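Local coordinates for protein beta-galactoside alpha-2,6-sialyltransferase (Photobacterium sp., PDB 2Z4T) that probably transfers sialic acid from its CMP-activated donor to the 6-hydroxyl of galactose in acceptors such as lactose, in the cleft between the two Rossmann-like domains of its GT-B fold, at residues D228-G233 with K316-D321; Q377-I382 with Q417-M422; I463-T468 with S480-V485. One frame throughout, in Å; residues are numbered along the deposited sequence.

Overall arrangement
Followed from the N terminus, the three contacts come in series: each closes before the next opens, so none nests in or crosses another. Contact 1 (228-233 with 316-321) closes a largely helical loop of 82 residues at the end of the mixed sheet, beside the bound galactose. Contact 2 closes one of 34 residues, setting helix 371-386 against the loop that leads to strand 423-424. Contact 3 spans just 11 residues and joins strand 460-465 to helix 481-488. Contacts 2 and 3 both pack helices or loops about the six-stranded parallel sheet and touch through V381 and V464. Contact 1, across the cleft, comes within about 7 Å of contact 3, measured between nearest atoms.

Contact 1: D228-G233 with K316-D321. With GAL (beta-D-galactopyranose), chain B; PO4 (phosphate ion), chain I.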
loop_
_atom_site.group_PDB
_atom_site.type_symbol
_atom_site.label_atom_id
_atom_site.label_comp_id
_atom_site.label_asym_id
_atom_site.label_seq_id
_atom_site.Cartn_x
_atom_site.Cartn_y
_atom_site.Cartn_z
ATOM N N ASP A 228 -1.087 9.403 -5.061
ATOM C CA ASP A 228 0.066 8.513 -4.907
ATOM C C ASP A 228 -0.020 7.379 -5.905
ATOM O O ASP A 228 -1.068 6.738 -6.040
ATOM C CB ASP A 228 0.093 7.913 -3.507
ATOM C CG ASP A 228 0.705 8.838 -2.480
ATOM O OD1 ASP A 228 1.557 9.679 -2.859
ATOM O OD2 ASP A 228 0.337 8.701 -1.273
ATOM N N LEU A 229 1.083 7.115 -6.584
ATOM C CA LEU A 229 1.161 5.984 -7.495
ATOM C C LEU A 229 2.257 4.999 -7.052
ATOM O O LEU A 229 3.441 5.368 -6.943
ATOM C CB LEU A 229 1.358 6.484 -8.929
ATOM C CG LEU A 229 0.189 7.449 -9.189
ATOM C CD1 LEU A 229 0.620 8.795 -9.769
ATOM C CD2 LEU A 229 -1.004 6.806 -9.920
ATOM N N TYR A 230 1.845 3.768 -6.763
ATOM C CA TYR A 230 2.752 2.730 -6.316
ATOM C C TYR A 230 2.730 1.664 -7.381
ATOM O O TYR A 230 1.643 1.244 -7.795
ATOM C CB TYR A 230 2.301 2.137 -4.968
ATOM C CG TYR A 230 2.468 3.057 -3.782
ATOM C CD1 TYR A 230 1.372 3.718 -3.220
ATOM C CD2 TYR A 230 3.726 3.279 -3.221
ATOM C CE1 TYR A 230 1.520 4.602 -2.121
ATOM C CE2 TYR A 230 3.896 4.142 -2.109
ATOM C CZ TYR A 230 2.786 4.797 -1.577
ATOM O OH TYR A 230 2.959 5.630 -0.494
ATOM N N ASP A 231 3.917 1.244 -7.831
ATOM C CA ASP A 231 4.070 0.233 -8.888
ATOM C C ASP A 231 3.459 -1.114 -8.526
ATOM O O ASP A 231 3.661 -1.619 -7.430
ATOM C CB ASP A 231 5.548 -0.015 -9.207
ATOM C CG ASP A 231 6.207 1.151 -9.907
ATOM O OD1 ASP A 231 5.474 1.916 -10.565
ATOM O OD2 ASP A 231 7.451 1.304 -9.787
ATOM N N ASP A 232 2.740 -1.693 -9.484
ATOM C CA ASP A 232 2.298 -3.072 -9.412
ATOM C C ASP A 232 3.498 -3.950 -9.079
ATOM O O ASP A 232 3.411 -4.832 -8.224
ATOM C CB ASP A 232 1.695 -3.463 -10.759
ATOM C CG ASP A 232 1.022 -4.810 -10.726
ATOM O OD1 ASP A 232 1.726 -5.848 -10.588
ATOM O OD2 ASP A 232 -0.224 -4.814 -10.860
ATOM N N GLY A 233 4.613 -3.673 -9.744
ATOM C CA GLY A 233 5.886 -4.312 -9.491
ATOM C C GLY A 233 6.689 -4.283 -10.785
ATOM O O GLY A 233 6.877 -3.230 -11.393
ATOM N N LYS A 316 9.622 9.647 -7.150
ATOM C CA LYS A 316 10.118 9.211 -5.833
ATOM C C LYS A 316 10.584 7.762 -5.871
ATOM O O LYS A 316 10.155 6.986 -6.733
ATOM C CB LYS A 316 9.030 9.377 -4.743
ATOM C CG LYS A 316 8.460 10.807 -4.587
ATOM C CD LYS A 316 9.604 11.796 -4.316
ATOM C CE LYS A 316 9.167 13.246 -4.484
ATOM N NZ LYS A 316 8.366 13.701 -3.318
ATOM N N GLN A 317 11.480 7.402 -4.959
ATOM C CA GLN A 317 11.857 6.013 -4.761
ATOM C C GLN A 317 10.941 5.431 -3.694
ATOM O O GLN A 317 10.798 6.011 -2.604
ATOM C CB GLN A 317 13.332 5.911 -4.330
ATOM C CG GLN A 317 13.797 4.524 -3.835
ATOM C CD GLN A 317 13.547 3.406 -4.841
ATOM O OE1 GLN A 317 13.900 3.529 -6.013
ATOM N NE2 GLN A 317 12.909 2.320 -4.391
ATOM N N MET A 318 10.312 4.298 -3.994
ATOM C CA MET A 318 9.543 3.547 -2.979
ATOM C C MET A 318 10.413 3.329 -1.715
ATOM O O MET A 318 11.591 2.991 -1.810
ATOM C CB MET A 318 9.093 2.222 -3.570
ATOM C CG MET A 318 7.843 1.623 -2.978
ATOM S SD MET A 318 7.317 0.089 -3.816
ATOM C CE MET A 318 6.463 0.786 -5.228
ATOM N N GLN A 319 9.840 3.582 -0.542
ATOM C CA GLN A 319 10.578 3.510 0.730
ATOM C C GLN A 319 10.275 2.202 1.455
ATOM O O GLN A 319 9.157 1.682 1.338
ATOM C CB GLN A 319 10.209 4.716 1.627
ATOM C CG GLN A 319 10.585 6.098 1.037
ATOM C CD GLN A 319 12.083 6.199 0.732
ATOM O OE1 GLN A 319 12.500 6.308 -0.436
ATOM N NE2 GLN A 319 12.901 6.124 1.780
ATOM N N TRP A 320 11.260 1.680 2.200
ATOM C CA TRP A 320 11.093 0.451 3.020
ATOM C C TRP A 320 11.399 0.652 4.512
ATOM O O TRP A 320 11.791 -0.287 5.235
ATOM C CB TRP A 320 11.921 -0.698 2.430
ATOM C CG TRP A 320 11.441 -1.012 1.066
ATOM C CD1 TRP A 320 12.030 -0.651 -0.125
ATOM C CD2 TRP A 320 10.217 -1.664 0.728
ATOM N NE1 TRP A 320 11.261 -1.078 -1.179
ATOM C CE2 TRP A 320 10.141 -1.701 -0.688
ATOM C CE3 TRP A 320 9.187 -2.237 1.477
ATOM C CZ2 TRP A 320 9.070 -2.293 -1.368
ATOM C CZ3 TRP A 320 8.112 -2.814 0.801
ATOM C CH2 TRP A 320 8.065 -2.838 -0.609
ATOM N N ASP A 321 11.188 1.876 4.978
ATOM C CA ASP A 321 11.470 2.212 6.359
ATOM C C ASP A 321 10.185 2.557 7.109
ATOM O O ASP A 321 10.230 3.048 8.230
ATOM C CB ASP A 321 12.466 3.368 6.424
ATOM C CG ASP A 321 11.921 4.665 5.815
ATOM O OD1 ASP A 321 10.881 4.674 5.091
ATOM O OD2 ASP A 321 12.573 5.696 6.065
HETATM C C1 GAL B . -3.135 -9.369 -13.098
HETATM C C2 GAL B . -3.129 -8.203 -14.085
HETATM C C3 GAL B . -1.688 -7.767 -14.338
HETATM C C4 GAL B . -0.955 -7.521 -13.013
HETATM C C5 GAL B . -1.111 -8.701 -12.050
HETATM C C6 GAL B . -0.577 -8.403 -10.646
HETATM O O2 GAL B . -3.787 -8.590 -15.281
HETATM O O3 GAL B . -1.664 -6.591 -15.135
HETATM O O4 GAL B . -1.465 -6.338 -12.435
HETATM O O5 GAL B . -2.478 -8.997 -11.905
HETATM O O6 GAL B . 0.827 -8.247 -10.620
HETATM P P PO4 I . 13.244 9.964 -3.292
HETATM O O1 PO4 I . 13.298 9.932 -4.803
HETATM O O2 PO4 I . 12.922 11.385 -2.853
HETATM O O3 PO4 I . 12.154 9.038 -2.816
HETATM O O4 PO4 I . 14.598 9.506 -2.780
#
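Y230 and M318 stand just where two strands of one sheet run out, and their CA atoms, 7.6 Å apart, are the nearest pair between 228-233 and 316-321. No backbone hydrogen bond joins the segments, because strand 288-292 runs between them, parallel to both; contact is left to one side chain reaching across. M318 supplies it. Its chain runs extended as far as SD and then bends (chi3 -81°), which brings the methyl CE to the edge of the Y230 ring, 4.2 Å from CD2. The same CE lies 3.7 Å from D231 N. The base of this reach is steadied by Q317, whose NE2 donates to M318 O over 3.0 Å, in the carbonyl plane and on a lone pair, and Q317 is itself held by L293 and K295. Q317 N also holds a phosphate ion, probably from the crystallisation liquor, with 2.8 Å to its O3. In D232, CG lies anti to the backbone N (chi1 -171°), and the carboxylate is directed to the sugar: galactose O6 donates to OD1 over 2.6 Å and O4 to OD2 over 2.5 Å. One carboxylate thus reads two hydroxyls of the acceptor. Around this buried join, Y230 stacks on H291 of the intervening strand and bonds through OH to D134 of helix 126-141, while D231 OD2 receives Y237 of helix 234-243 and the backbone of L293.

Contact 2: Q377-I382 with Q417-M422; sequences QQINVI and QNYPSM
N418 meets I379 first, in the loop between helix 410-417 and strand 423-424. Its CG is turned anti to the backbone N (chi1 -156°), which brings the amide slantwise across the isoleucine: CD1 of I379 is 3.7 Å from N418 CB, and CG2 of I379 is 3.4 Å from N418 OD1. That oxygen also sits above one face of the Y419 ring, toward its rim. Y419 follows and carries most of the contact. Reaching out against the direction of I382, it brings CZ to 3.6 Å from I382 CG2, while CE2 lies 3.9 Å from I382 CD1. At the far end the hydroxyl passes between the two isoleucines, with OH 3.1 Å from I379 O and hydrogen-bonded to N383 of the same helix. P420 and S421, joined by a cis peptide, carry the chain round a tight turn closed by M422 N donating to Y419 O over 2.9 Å. M422 packs on M416, L400 and F402 just before strand 423-424. Helix 371-386 and this loop thus pack together on the parallel sheet of the C-terminal Rossmann-like domain, I382 and Y419 both resting on L400 of strand 399-403. Chemically, the join is greasy with a polar end: two isoleucines, one helical turn apart, hold the phenol, and its buried oxygen is satisfied by N383, whereas N418, exposed, lies at the outer margin of the contact.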
loop_
_atom_site.group_PDB
_atom_site.type_symbol
_atom_site.label_atom_id
_atom_site.label_comp_id
_atom_site.label_asym_id
_atom_site.label_seq_id
_atom_site.Cartn_x
_atom_site.Cartn_y
_atom_site.Cartn_z
ATOM N N GLN A 377 7.665 -27.329 -12.485
ATOM C CA GLN A 377 8.931 -26.621 -12.688
ATOM C C GLN A 377 9.563 -26.036 -11.405
ATOM O O GLN A 377 10.790 -26.112 -11.212
ATOM C CB GLN A 377 8.781 -25.537 -13.751
ATOM C CG GLN A 377 8.613 -26.093 -15.177
ATOM C CD GLN A 377 9.648 -27.173 -15.558
ATOM O OE1 GLN A 377 10.856 -26.936 -15.511
ATOM N NE2 GLN A 377 9.160 -28.370 -15.920
ATOM N N GLN A 378 8.737 -25.451 -10.542
ATOM C CA GLN A 378 9.248 -24.874 -9.316
ATOM C C GLN A 378 9.748 -25.958 -8.349
ATOM O O GLN A 378 10.746 -25.763 -7.645
ATOM C CB GLN A 378 8.218 -23.938 -8.690
ATOM C CG GLN A 378 8.012 -22.656 -9.520
ATOM C CD GLN A 378 6.916 -21.744 -8.978
ATOM O OE1 GLN A 378 7.129 -20.994 -8.018
ATOM N NE2 GLN A 378 5.736 -21.794 -9.604
ATOM N N ILE A 379 9.057 -27.098 -8.337
ATOM C CA ILE A 379 9.518 -28.277 -7.629
ATOM C C ILE A 379 10.911 -28.652 -8.151
ATOM O O ILE A 379 11.834 -28.940 -7.377
ATOM C CB ILE A 379 8.528 -29.438 -7.784
ATOM C CG1 ILE A 379 7.296 -29.187 -6.891
ATOM C CG2 ILE A 379 9.202 -30.789 -7.437
ATOM C CD1 ILE A 379 6.128 -30.170 -7.090
ATOM N N ASN A 380 11.081 -28.595 -9.465
ATOM C CA ASN A 380 12.369 -28.890 -10.021
ATOM C C ASN A 380 13.434 -27.858 -9.623
ATOM O O ASN A 380 14.608 -28.219 -9.420
ATOM C CB ASN A 380 12.298 -29.065 -11.536
ATOM C CG ASN A 380 13.571 -29.656 -12.096
ATOM O OD1 ASN A 380 13.974 -30.738 -11.700
ATOM N ND2 ASN A 380 14.221 -28.942 -12.994
ATOM N N VAL A 381 13.037 -26.594 -9.500
ATOM C CA VAL A 381 13.981 -25.561 -9.073
ATOM C C VAL A 381 14.387 -25.769 -7.613
ATOM O O VAL A 381 15.581 -25.720 -7.299
ATOM C CB VAL A 381 13.471 -24.139 -9.320
ATOM C CG1 VAL A 381 14.454 -23.105 -8.773
ATOM C CG2 VAL A 381 13.249 -23.934 -10.800
ATOM N N ILE A 382 13.412 -26.027 -6.734
ATOM C CA ILE A 382 13.715 -26.356 -5.334
ATOM C C ILE A 382 14.703 -27.537 -5.292
ATOM O O ILE A 382 15.694 -27.506 -4.559
ATOM C CB ILE A 382 12.426 -26.644 -4.510
ATOM C CG1 ILE A 382 11.578 -25.370 -4.390
ATOM C CG2 ILE A 382 12.749 -27.176 -3.107
ATOM C CD1 ILE A 382 10.156 -25.610 -4.055
ATOM N N GLN A 417 2.676 -29.875 -0.992
ATOM C CA GLN A 417 2.505 -31.294 -0.664
ATOM C C GLN A 417 3.608 -32.191 -1.223
ATOM O O GLN A 417 3.699 -33.376 -0.893
ATOM C CB GLN A 417 1.101 -31.815 -0.994
ATOM C CG GLN A 417 0.582 -31.514 -2.384
ATOM C CD GLN A 417 -0.952 -31.401 -2.435
ATOM O OE1 GLN A 417 -1.612 -31.129 -1.419
ATOM N NE2 GLN A 417 -1.518 -31.597 -3.626
ATOM N N ASN A 418 4.479 -31.606 -2.035
ATOM C CA ASN A 418 5.668 -32.317 -2.457
ATOM C C ASN A 418 6.751 -32.434 -1.374
ATOM O O ASN A 418 7.652 -33.258 -1.510
ATOM C CB ASN A 418 6.257 -31.693 -3.725
ATOM C CG ASN A 418 7.086 -32.681 -4.502
ATOM O OD1 ASN A 418 8.304 -32.535 -4.638
ATOM N ND2 ASN A 418 6.434 -33.729 -4.980
ATOM N N TYR A 419 6.658 -31.610 -0.322
ATOM C CA TYR A 419 7.706 -31.522 0.713
ATOM C C TYR A 419 7.185 -31.571 2.142
ATOM O O TYR A 419 6.837 -30.544 2.697
ATOM C CB TYR A 419 8.564 -30.265 0.541
ATOM C CG TYR A 419 9.243 -30.169 -0.799
ATOM C CD1 TYR A 419 10.450 -30.852 -1.056
ATOM C CD2 TYR A 419 8.674 -29.405 -1.818
ATOM C CE1 TYR A 419 11.073 -30.768 -2.293
ATOM C CE2 TYR A 419 9.283 -29.305 -3.059
ATOM C CZ TYR A 419 10.485 -29.987 -3.307
ATOM O OH TYR A 419 11.067 -29.871 -4.564
ATOM N N PRO A 420 7.186 -32.771 2.751
ATOM C CA PRO A 420 6.680 -33.083 4.104
ATOM C C PRO A 420 6.772 -32.127 5.328
ATOM O O PRO A 420 5.698 -31.710 5.718
ATOM C CB PRO A 420 7.260 -34.477 4.401
ATOM C CG PRO A 420 7.350 -35.115 3.040
ATOM C CD PRO A 420 7.700 -33.984 2.076
ATOM N N SER A 421 7.878 -31.717 5.984
ATOM C CA SER A 421 9.255 -31.332 5.610
ATOM C C SER A 421 9.343 -29.778 5.471
ATOM O O SER A 421 9.995 -29.097 6.281
ATOM C CB SER A 421 9.852 -32.067 4.419
ATOM O OG SER A 421 11.166 -31.569 4.119
ATOM N N MET A 422 8.657 -29.217 4.476
ATOM C CA MET A 422 8.716 -27.775 4.219
ATOM C C MET A 422 7.863 -26.956 5.190
ATOM O O MET A 422 6.801 -27.398 5.603
ATOM C CB MET A 422 8.265 -27.500 2.793
ATOM C CG MET A 422 8.561 -26.120 2.275
ATOM S SD MET A 422 8.564 -26.144 0.471
ATOM C CE MET A 422 6.837 -26.435 0.200
#

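Contact 3: I463-T468 with S480-V485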
loop_
_atom_site.group_PDB
_atom_site.type_symbol
_atom_site.label_atom_id
_atom_site.label_comp_id
_atom_site.label_asym_id
_atom_site.label_seq_id
_atom_site.Cartn_x
_atom_site.Cartn_y
_atom_site.Cartn_z
ATOM N N ILE A 463 18.495 -16.739 -9.015
ATOM C CA ILE A 463 17.182 -16.409 -9.513
ATOM C C ILE A 463 16.932 -17.220 -10.771
ATOM O O ILE A 463 17.833 -17.444 -11.562
ATOM C CB ILE A 463 17.067 -14.905 -9.813
ATOM C CG1 ILE A 463 17.285 -14.080 -8.540
ATOM C CG2 ILE A 463 15.716 -14.569 -10.420
ATOM C CD1 ILE A 463 17.306 -12.582 -8.786
ATOM N N VAL A 464 15.714 -17.689 -10.968
ATOM C CA VAL A 464 15.449 -18.472 -12.159
ATOM C C VAL A 464 14.270 -17.857 -12.864
ATOM O O VAL A 464 13.272 -17.516 -12.228
ATOM C CB VAL A 464 15.184 -19.956 -11.830
ATOM C CG1 VAL A 464 14.776 -20.720 -13.086
ATOM C CG2 VAL A 464 16.417 -20.584 -11.196
ATOM N N PHE A 465 14.399 -17.703 -14.174
ATOM C CA PHE A 465 13.332 -17.175 -14.994
ATOM C C PHE A 465 12.522 -18.296 -15.616
ATOM O O PHE A 465 13.002 -19.406 -15.817
ATOM C CB PHE A 465 13.892 -16.283 -16.103
ATOM C CG PHE A 465 14.522 -15.024 -15.607
ATOM C CD1 PHE A 465 13.841 -13.820 -15.694
ATOM C CD2 PHE A 465 15.798 -15.037 -15.061
ATOM C CE1 PHE A 465 14.430 -12.642 -15.230
ATOM C CE2 PHE A 465 16.389 -13.859 -14.593
ATOM C CZ PHE A 465 15.703 -12.665 -14.670
ATOM N N THR A 466 11.291 -17.943 -15.931
ATOM C CA THR A 466 10.277 -18.746 -16.575
ATOM C C THR A 466 10.604 -19.237 -18.004
ATOM O O THR A 466 11.268 -18.568 -18.767
ATOM C CB THR A 466 9.023 -17.862 -16.523
ATOM O OG1 THR A 466 8.286 -18.183 -15.330
ATOM C CG2 THR A 466 8.154 -17.924 -17.779
ATOM N N SER A 467 10.143 -20.432 -18.338
ATOM C CA SER A 467 10.238 -20.980 -19.682
ATOM C C SER A 467 8.880 -21.560 -20.004
ATOM O O SER A 467 8.146 -21.952 -19.100
ATOM C CB SER A 467 11.280 -22.098 -19.748
ATOM O OG SER A 467 12.593 -21.591 -19.670
ATOM N N THR A 468 8.529 -21.611 -21.283
ATOM C CA THR A 468 7.266 -22.259 -21.683
ATOM C C THR A 468 7.608 -23.706 -22.030
ATOM O O THR A 468 8.789 -24.079 -22.013
ATOM C CB THR A 468 6.555 -21.540 -22.881
ATOM O OG1 THR A 468 7.473 -21.366 -23.975
ATOM C CG2 THR A 468 5.988 -20.169 -22.461
ATOM N N SER A 480 13.591 -11.481 -23.435
ATOM C CA SER A 480 12.422 -11.183 -22.617
ATOM C C SER A 480 12.661 -9.924 -21.770
ATOM O O SER A 480 13.708 -9.796 -21.132
ATOM C CB SER A 480 12.063 -12.406 -21.769
ATOM O OG SER A 480 11.961 -12.094 -20.394
ATOM N N PRO A 481 11.716 -8.963 -21.819
ATOM C CA PRO A 481 11.852 -7.674 -21.136
ATOM C C PRO A 481 12.191 -7.792 -19.652
ATOM O O PRO A 481 13.054 -7.062 -19.132
ATOM C CB PRO A 481 10.468 -7.049 -21.332
ATOM C CG PRO A 481 10.029 -7.597 -22.633
ATOM C CD PRO A 481 10.456 -9.026 -22.585
ATOM N N LEU A 482 11.533 -8.720 -18.976
ATOM C CA LEU A 482 11.779 -8.877 -17.571
ATOM C C LEU A 482 13.258 -9.209 -17.371
ATOM O O LEU A 482 13.920 -8.633 -16.486
ATOM C CB LEU A 482 10.841 -9.927 -16.942
ATOM C CG LEU A 482 11.011 -10.059 -15.418
ATOM C CD1 LEU A 482 10.622 -8.741 -14.717
ATOM C CD2 LEU A 482 10.287 -11.281 -14.806
ATOM N N VAL A 483 13.791 -10.088 -18.226
ATOM C CA VAL A 483 15.205 -10.461 -18.121
ATOM C C VAL A 483 16.095 -9.237 -18.311
ATOM O O VAL A 483 16.998 -8.992 -17.503
ATOM C CB VAL A 483 15.614 -11.568 -19.097
ATOM C CG1 VAL A 483 17.100 -11.859 -18.953
ATOM C CG2 VAL A 483 14.810 -12.822 -18.857
ATOM N N GLN A 484 15.809 -8.460 -19.359
ATOM C CA GLN A 484 16.584 -7.260 -19.658
ATOM C C GLN A 484 16.431 -6.149 -18.603
ATOM O O GLN A 484 17.404 -5.471 -18.303
ATOM C CB GLN A 484 16.280 -6.740 -21.084
ATOM C CG GLN A 484 16.766 -7.639 -22.234
ATOM C CD GLN A 484 18.275 -7.947 -22.152
ATOM O OE1 GLN A 484 19.096 -7.043 -22.001
ATOM N NE2 GLN A 484 18.628 -9.225 -22.224
ATOM N N VAL A 485 15.238 -5.982 -18.020
ATOM C CA VAL A 485 15.087 -5.094 -16.844
ATOM C C VAL A 485 16.220 -5.376 -15.828
ATOM O O VAL A 485 16.764 -4.429 -15.228
ATOM C CB VAL A 485 13.680 -5.029 -16.318
ATOM C CG1 VAL A 485 13.620 -4.143 -15.087
ATOM C CG2 VAL A 485 12.777 -4.468 -17.423
#
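The hydrogen bond from V485 N to P481 O, 2.7 Å long, belongs to the first turn of the helix that brings L482 and V483 up to F465. A second backbone bond, Q484 N to S480 O, one residue earlier, begins the winding. S480 stands at the N-cap: its OG accepts from V483 N over 3.5 Å, a weak bond but a nearly straight one (164°), so the residue that caps the helix also engages the one that makes the main contact. Q484 NE2 returns to L478 O in the loop just before.

Across from this helix start lies the aromatic ring of F465. Its CG is anti to the carbonyl carbon (chi1 -67°), and the ring extends from strand 460-465 toward the helix. V483 CG2 comes over one face in a CH-pi contact, 3.9 Å from the ring centroid and 28° off the normal, displaced to the side of CD1, which is 3.5 Å away. The V483 backbone closes in too, with CA 3.7 Å from F465 CE1. L482 adds a looser touch at that same corner, its CG 4.3 Å from F465 CE1.

Strand 460-465, helix 481-488 and strand 498-499 form a beta-alpha-beta unit in the parallel sheet of the Rossmann-like domain that carries much of the CMP site, as in other GT-B enzymes. F465 pairs through its backbone with L498 and W500, and F499 lies against both F465 and V483, so the returning strand packs on the ring and the helix together. Helix 234-243 also lies against this helix, with P481 on Y241, L482 on S234 and V485 on Y237. The L482 side chain is about 7 Å from the bound CMP.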